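PDB 1RWR: filamentous hemagglutinin from Bordetella pertussis, which probably acts as an adhesin exported by two-partner secretion, its N-terminal beta-helical TPS domain serving as the secretion module. Local coordinates for residues 157-162 against 193-198; 182-187 against 228-233. All coordinates share one frame; numbering follows the deposited sequence.

Interaction 1. Residues 157-162 against 193-198; sequences LGYFDV and YDHATR
Arg-198 meets Tyr-159 and Asp-161 at once, and its side chain can be followed outward. CB points toward strand 159-164, and CG comes 3.9 Å from Asp-161 OD2. CD then sits over the face of the Tyr-159 ring, 3.8 Å from the centroid and 17° off the normal, which defines a CH-pi contact. A bend at chi3 brings the guanidinium down flat on the same ring, planes 14° apart, with CZ off-centre over it in a cation-pi contact. NE points in its own plane to Asp-161 OD2 (2.9 Å, 171° at the hydrogen). NH2 meets Asp-161 OD1 at 2.8 Å, on the oxygen's syn lone pair, and also lies 3.6 Å from Tyr-159 CB. This side-on, two-pronged salt bridge holds carboxylate and guanidinium nearly coplanar. Asp-161 OD2 takes a second bond from Tyr-193 OH at 2.6 Å, arriving from above the carboxylate plane. Beyond the stack, Tyr-159 OH meets His-195 CE1 at 3.3 Å, and a water joins that hydroxyl to His-195 O. The contact therefore fastens the turn after strand 191-194, part of a four-stranded antiparallel sheet, onto strand 159-164 of the parallel beta-helix sheet, whose neighbours there are strands 119-125 and 183-188.

Interaction 2. Residues 182-187 against 228-233; sequences ADIAVV and KHITLV
The His-229 imidazole presents its edge to Asp-183: OD1 lies near the ring plane, 2.8 Å from ND1, while the carboxylate is turned 73° against the ring, and ND1 approaches from above the carboxylate plane. This His-carboxylate bond stands at the start of two neighbouring rungs of a parallel beta-helix, whose strands 183-187 and 229-233 run 4.8 Å apart at an angle of 1°. Asp-183 CG is anti to its carbonyl carbon (chi1 -72°), and His-229 CG is placed likewise, which lets the two side chains run side by side in the same direction. Asp-183 OD1 also receives a weak bond from His-229 N, and Lys-228 CB packs 3.2 Å from the same oxygen. Farther along, the regular parallel ladder takes over, with Ile-184 N to His-229 O and Val-186 N to Thr-231 O answered by Thr-231 N to Ile-184 O and Val-233 N to Val-186 O. On one sheet face Ile-184 lies beside Ile-230 and Val-186 beside Leu-232, and Met-225 of strand 225-226 touches both isoleucines and Leu-232. Ala-185, Thr-231, Val-187 and Val-233 point to the other face. There a water donates to Ile-184 O at 2.7 Å and hydrogen-bonds Thr-231 OG1 at 3.0 Å.

Three of the four segments lie on one parallel sheet, as successive strands 159-164, 183-188 and 229-234; segment 193-198 does not. The centres of interactions 1 and 2 lie about 9 Å apart. Probable backbone hydrogen bonds join them directly, Val-162 N to Ala-185 O at 2.9 Å and Val-187 N to Val-162 O at 2.8 Å, extending the ladder of interaction 2 into the strand that carries interaction 1. Side chains meet as well: Asp-161 OD1 packs 3.2 Å from Ala-185 CB. Strand 191-194 follows strand 183-188 in the chain, and Arg-198 just beyond it comes back to Asp-161 and Ala-185. Both contacts belong to the TPS secretion domain.

Interaction 1. Residues 157-162 against 193-198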
loop_
_atom_site.group_PDB
_atom_site.type_symbol
_atom_site.label_atom_id
_atom_site.label_comp_id
_atom_site.label_asym_id
_atom_site.label_seq_id
_atom_site.Cartn_x
_atom_site.Cartn_y
_atom_site.Cartn_z
ATOM N N LEU A 157 6.033 -2.933 9.746
ATOM C CA LEU A 157 4.677 -3.287 9.302
ATOM C C LEU A 157 4.506 -4.787 9.238
ATOM O O LEU A 157 5.442 -5.552 8.901
ATOM C CB LEU A 157 4.434 -2.752 7.894
ATOM C CG LEU A 157 4.571 -1.254 7.671
ATOM C CD1 LEU A 157 4.512 -0.904 6.185
ATOM C CD2 LEU A 157 3.491 -0.494 8.447
ATOM N N GLY A 158 3.298 -5.261 9.492
ATOM C CA GLY A 158 3.018 -6.639 9.208
ATOM C C GLY A 158 2.958 -6.904 7.710
ATOM O O GLY A 158 3.537 -7.878 7.205
ATOM N N TYR A 159 2.246 -6.045 6.994
ATOM C CA TYR A 159 2.264 -6.040 5.522
ATOM C C TYR A 159 2.207 -4.627 4.996
ATOM O O TYR A 159 1.745 -3.681 5.681
ATOM C CB TYR A 159 1.098 -6.826 4.904
ATOM C CG TYR A 159 -0.260 -6.308 5.317
ATOM C CD1 TYR A 159 -0.838 -5.226 4.671
ATOM C CD2 TYR A 159 -0.962 -6.877 6.387
ATOM C CE1 TYR A 159 -2.051 -4.705 5.071
ATOM C CE2 TYR A 159 -2.216 -6.371 6.777
ATOM C CZ TYR A 159 -2.740 -5.281 6.116
ATOM O OH TYR A 159 -3.936 -4.743 6.505
ATOM N N PHE A 160 2.665 -4.513 3.748
ATOM C CA PHE A 160 2.558 -3.338 2.921
ATOM C C PHE A 160 1.863 -3.810 1.670
ATOM O O PHE A 160 2.417 -4.638 0.919
ATOM C CB PHE A 160 3.948 -2.804 2.565
ATOM C CG PHE A 160 3.934 -1.692 1.546
ATOM C CD1 PHE A 160 3.331 -0.487 1.848
ATOM C CD2 PHE A 160 4.550 -1.843 0.300
ATOM C CE1 PHE A 160 3.296 0.580 0.896
ATOM C CE2 PHE A 160 4.483 -0.826 -0.657
ATOM C CZ PHE A 160 3.894 0.397 -0.349
ATOM N N ASP A 161 0.667 -3.284 1.422
ATOM C CA ASP A 161 -0.165 -3.676 0.284
ATOM C C ASP A 161 -0.362 -2.472 -0.598
ATOM O O ASP A 161 -0.627 -1.335 -0.109
ATOM C CB ASP A 161 -1.557 -4.130 0.718
ATOM C CG ASP A 161 -1.594 -5.512 1.300
ATOM O OD1 ASP A 161 -0.530 -6.198 1.404
ATOM O OD2 ASP A 161 -2.710 -6.017 1.656
ATOM N N VAL A 162 -0.228 -2.718 -1.893
ATOM C CA VAL A 162 -0.481 -1.722 -2.939
ATOM C C VAL A 162 -1.568 -2.315 -3.831
ATOM O O VAL A 162 -1.373 -3.382 -4.430
ATOM C CB VAL A 162 0.744 -1.452 -3.787
ATOM C CG1 VAL A 162 0.397 -0.487 -4.905
ATOM C CG2 VAL A 162 1.878 -0.882 -2.973
ATOM N N TYR A 193 -11.157 -5.445 -3.070
ATOM C CA TYR A 193 -10.210 -5.978 -2.103
ATOM C C TYR A 193 -10.759 -5.827 -0.706
ATOM O O TYR A 193 -11.035 -4.711 -0.245
ATOM C CB TYR A 193 -8.901 -5.231 -2.210
ATOM C CG TYR A 193 -7.688 -5.864 -1.549
ATOM C CD1 TYR A 193 -7.110 -7.012 -2.064
ATOM C CD2 TYR A 193 -7.098 -5.274 -0.449
ATOM C CE1 TYR A 193 -5.971 -7.571 -1.500
ATOM C CE2 TYR A 193 -5.943 -5.834 0.128
ATOM C CZ TYR A 193 -5.383 -6.962 -0.422
ATOM O OH TYR A 193 -4.218 -7.471 0.083
ATOM N N ASP A 194 -10.962 -6.948 -0.040
ATOM C CA ASP A 194 -11.422 -6.906 1.323
ATOM C C ASP A 194 -10.240 -6.696 2.272
ATOM O O ASP A 194 -9.358 -7.532 2.363
ATOM C CB ASP A 194 -12.119 -8.210 1.683
ATOM C CG ASP A 194 -12.585 -8.192 3.107
ATOM O OD1 ASP A 194 -13.361 -7.272 3.413
ATOM O OD2 ASP A 194 -12.207 -8.971 3.986
ATOM N N HIS A 195 -10.268 -5.620 3.026
ATOM C CA HIS A 195 -9.142 -5.247 3.885
ATOM C C HIS A 195 -8.893 -6.266 5.008
ATOM O O HIS A 195 -7.746 -6.551 5.369
ATOM C CB HIS A 195 -9.375 -3.854 4.460
ATOM C CG HIS A 195 -8.267 -3.392 5.336
ATOM N ND1 HIS A 195 -7.109 -2.814 4.841
ATOM C CD2 HIS A 195 -8.119 -3.459 6.675
ATOM C CE1 HIS A 195 -6.300 -2.546 5.849
ATOM N NE2 HIS A 195 -6.885 -2.931 6.968
ATOM N N ALA A 196 -9.952 -6.853 5.545
ATOM C CA ALA A 196 -9.731 -7.801 6.649
ATOM C C ALA A 196 -9.130 -9.138 6.193
ATOM O O ALA A 196 -8.296 -9.706 6.896
ATOM C CB ALA A 196 -11.050 -8.040 7.475
ATOM N N THR A 197 -9.529 -9.649 5.029
ATOM C CA THR A 197 -9.016 -10.959 4.553
ATOM C C THR A 197 -7.853 -10.863 3.570
ATOM O O THR A 197 -7.196 -11.881 3.249
ATOM C CB THR A 197 -10.127 -11.772 3.915
ATOM O OG1 THR A 197 -10.686 -11.052 2.804
ATOM C CG2 THR A 197 -11.285 -11.984 4.915
ATOM N N ARG A 198 -7.616 -9.642 3.087
ATOM C CA ARG A 198 -6.656 -9.393 2.005
ATOM C C ARG A 198 -6.899 -10.280 0.784
ATOM O O ARG A 198 -5.948 -10.819 0.195
ATOM C CB ARG A 198 -5.232 -9.500 2.535
ATOM C CG ARG A 198 -4.991 -8.498 3.627
ATOM C CD ARG A 198 -3.653 -8.563 4.263
ATOM N NE ARG A 198 -2.543 -8.318 3.348
ATOM C CZ ARG A 198 -1.533 -9.140 3.159
ATOM N NH1 ARG A 198 -1.494 -10.339 3.782
ATOM N NH2 ARG A 198 -0.540 -8.788 2.359
HETATM O O HOH W 1 -5.555 -5.531 4.629
#

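Interaction 2. Residues 182-187 against 228-233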
loop_
_atom_site.group_PDB
_atom_site.type_symbol
_atom_site.label_atom_id
_atom_site.label_comp_id
_atom_site.label_asym_id
_atom_site.label_seq_id
_atom_site.Cartn_x
_atom_site.Cartn_y
_atom_site.Cartn_z
ATOM N N ALA A 182 8.329 -6.989 6.684
ATOM C CA ALA A 182 6.935 -6.911 6.227
ATOM C C ALA A 182 6.658 -7.869 5.085
ATOM O O ALA A 182 7.509 -8.105 4.235
ATOM C CB ALA A 182 6.624 -5.508 5.780
ATOM N N ASP A 183 5.460 -8.410 5.037
ATOM C CA ASP A 183 4.945 -8.980 3.795
ATOM C C ASP A 183 4.660 -7.858 2.795
ATOM O O ASP A 183 4.449 -6.699 3.171
ATOM C CB ASP A 183 3.610 -9.671 4.016
ATOM C CG ASP A 183 3.701 -10.946 4.751
ATOM O OD1 ASP A 183 4.756 -11.567 4.881
ATOM O OD2 ASP A 183 2.657 -11.419 5.272
ATOM N N ILE A 184 4.710 -8.206 1.523
ATOM C CA ILE A 184 4.419 -7.261 0.441
ATOM C C ILE A 184 3.369 -7.914 -0.450
ATOM O O ILE A 184 3.513 -9.107 -0.869
ATOM C CB ILE A 184 5.663 -6.978 -0.384
ATOM C CG1 ILE A 184 6.772 -6.343 0.460
ATOM C CG2 ILE A 184 5.285 -6.104 -1.593
ATOM C CD1 ILE A 184 8.134 -6.308 -0.231
ATOM N N ALA A 185 2.298 -7.187 -0.734
ATOM C CA ALA A 185 1.335 -7.615 -1.750
ATOM C C ALA A 185 1.077 -6.469 -2.686
ATOM O O ALA A 185 0.872 -5.337 -2.238
ATOM C CB ALA A 185 0.052 -8.082 -1.114
ATOM N N VAL A 186 1.139 -6.758 -3.982
ATOM C CA VAL A 186 0.796 -5.800 -5.021
ATOM C C VAL A 186 -0.354 -6.460 -5.801
ATOM O O VAL A 186 -0.210 -7.591 -6.314
ATOM C CB VAL A 186 1.972 -5.503 -5.951
ATOM C CG1 VAL A 186 1.540 -4.540 -7.065
ATOM C CG2 VAL A 186 3.142 -4.943 -5.208
ATOM N N VAL A 187 -1.508 -5.801 -5.819
ATOM C CA VAL A 187 -2.743 -6.372 -6.379
ATOM C C VAL A 187 -3.261 -5.381 -7.406
ATOM O O VAL A 187 -3.684 -4.247 -7.048
ATOM C CB VAL A 187 -3.771 -6.607 -5.285
ATOM C CG1 VAL A 187 -5.122 -7.069 -5.865
ATOM C CG2 VAL A 187 -3.227 -7.600 -4.242
ATOM N N LYS A 228 8.733 -10.734 3.622
ATOM C CA LYS A 228 8.595 -12.016 4.315
ATOM C C LYS A 228 7.891 -13.032 3.428
ATOM O O LYS A 228 8.335 -14.155 3.276
ATOM C CB LYS A 228 7.870 -11.810 5.673
ATOM C CG LYS A 228 7.694 -13.067 6.486
ATOM C CD LYS A 228 7.296 -12.749 7.907
ATOM C CE LYS A 228 5.894 -12.215 7.992
ATOM N NZ LYS A 228 5.649 -11.755 9.378
ATOM N N HIS A 229 6.770 -12.618 2.863
ATOM C CA HIS A 229 6.145 -13.222 1.725
ATOM C C HIS A 229 5.910 -12.088 0.747
ATOM O O HIS A 229 5.537 -10.983 1.163
ATOM C CB HIS A 229 4.783 -13.838 2.063
ATOM C CG HIS A 229 4.821 -14.788 3.219
ATOM N ND1 HIS A 229 4.703 -14.359 4.521
ATOM C CD2 HIS A 229 4.961 -16.138 3.278
ATOM C CE1 HIS A 229 4.782 -15.401 5.337
ATOM N NE2 HIS A 229 4.959 -16.489 4.610
ATOM N N ILE A 230 6.110 -12.363 -0.524
ATOM C CA ILE A 230 5.819 -11.419 -1.617
ATOM C C ILE A 230 4.743 -12.033 -2.506
ATOM O O ILE A 230 4.854 -13.201 -2.940
ATOM C CB ILE A 230 7.078 -11.143 -2.453
ATOM C CG1 ILE A 230 8.198 -10.557 -1.600
ATOM C CG2 ILE A 230 6.771 -10.177 -3.612
ATOM C CD1 ILE A 230 9.492 -10.417 -2.352
ATOM N N THR A 231 3.692 -11.267 -2.759
ATOM C CA THR A 231 2.616 -11.690 -3.611
ATOM C C THR A 231 2.339 -10.601 -4.646
ATOM O O THR A 231 2.133 -9.450 -4.279
ATOM C CB THR A 231 1.378 -11.913 -2.784
ATOM O OG1 THR A 231 1.648 -12.915 -1.791
ATOM C CG2 THR A 231 0.230 -12.458 -3.645
ATOM N N LEU A 232 2.336 -10.986 -5.920
ATOM C CA LEU A 232 1.953 -10.124 -7.030
ATOM C C LEU A 232 0.772 -10.730 -7.753
ATOM O O LEU A 232 0.828 -11.892 -8.180
ATOM C CB LEU A 232 3.123 -9.881 -7.992
ATOM C CG LEU A 232 4.507 -9.504 -7.398
ATOM C CD1 LEU A 232 5.538 -9.480 -8.538
ATOM C CD2 LEU A 232 4.489 -8.199 -6.694
ATOM N N VAL A 233 -0.297 -9.952 -7.872
ATOM C CA VAL A 233 -1.533 -10.408 -8.440
ATOM C C VAL A 233 -2.022 -9.387 -9.468
ATOM O O VAL A 233 -2.062 -8.198 -9.182
ATOM C CB VAL A 233 -2.619 -10.609 -7.364
ATOM C CG1 VAL A 233 -3.984 -10.900 -8.033
ATOM C CG2 VAL A 233 -2.222 -11.715 -6.382
HETATM O O HOH W 2 2.285 -11.104 0.510
#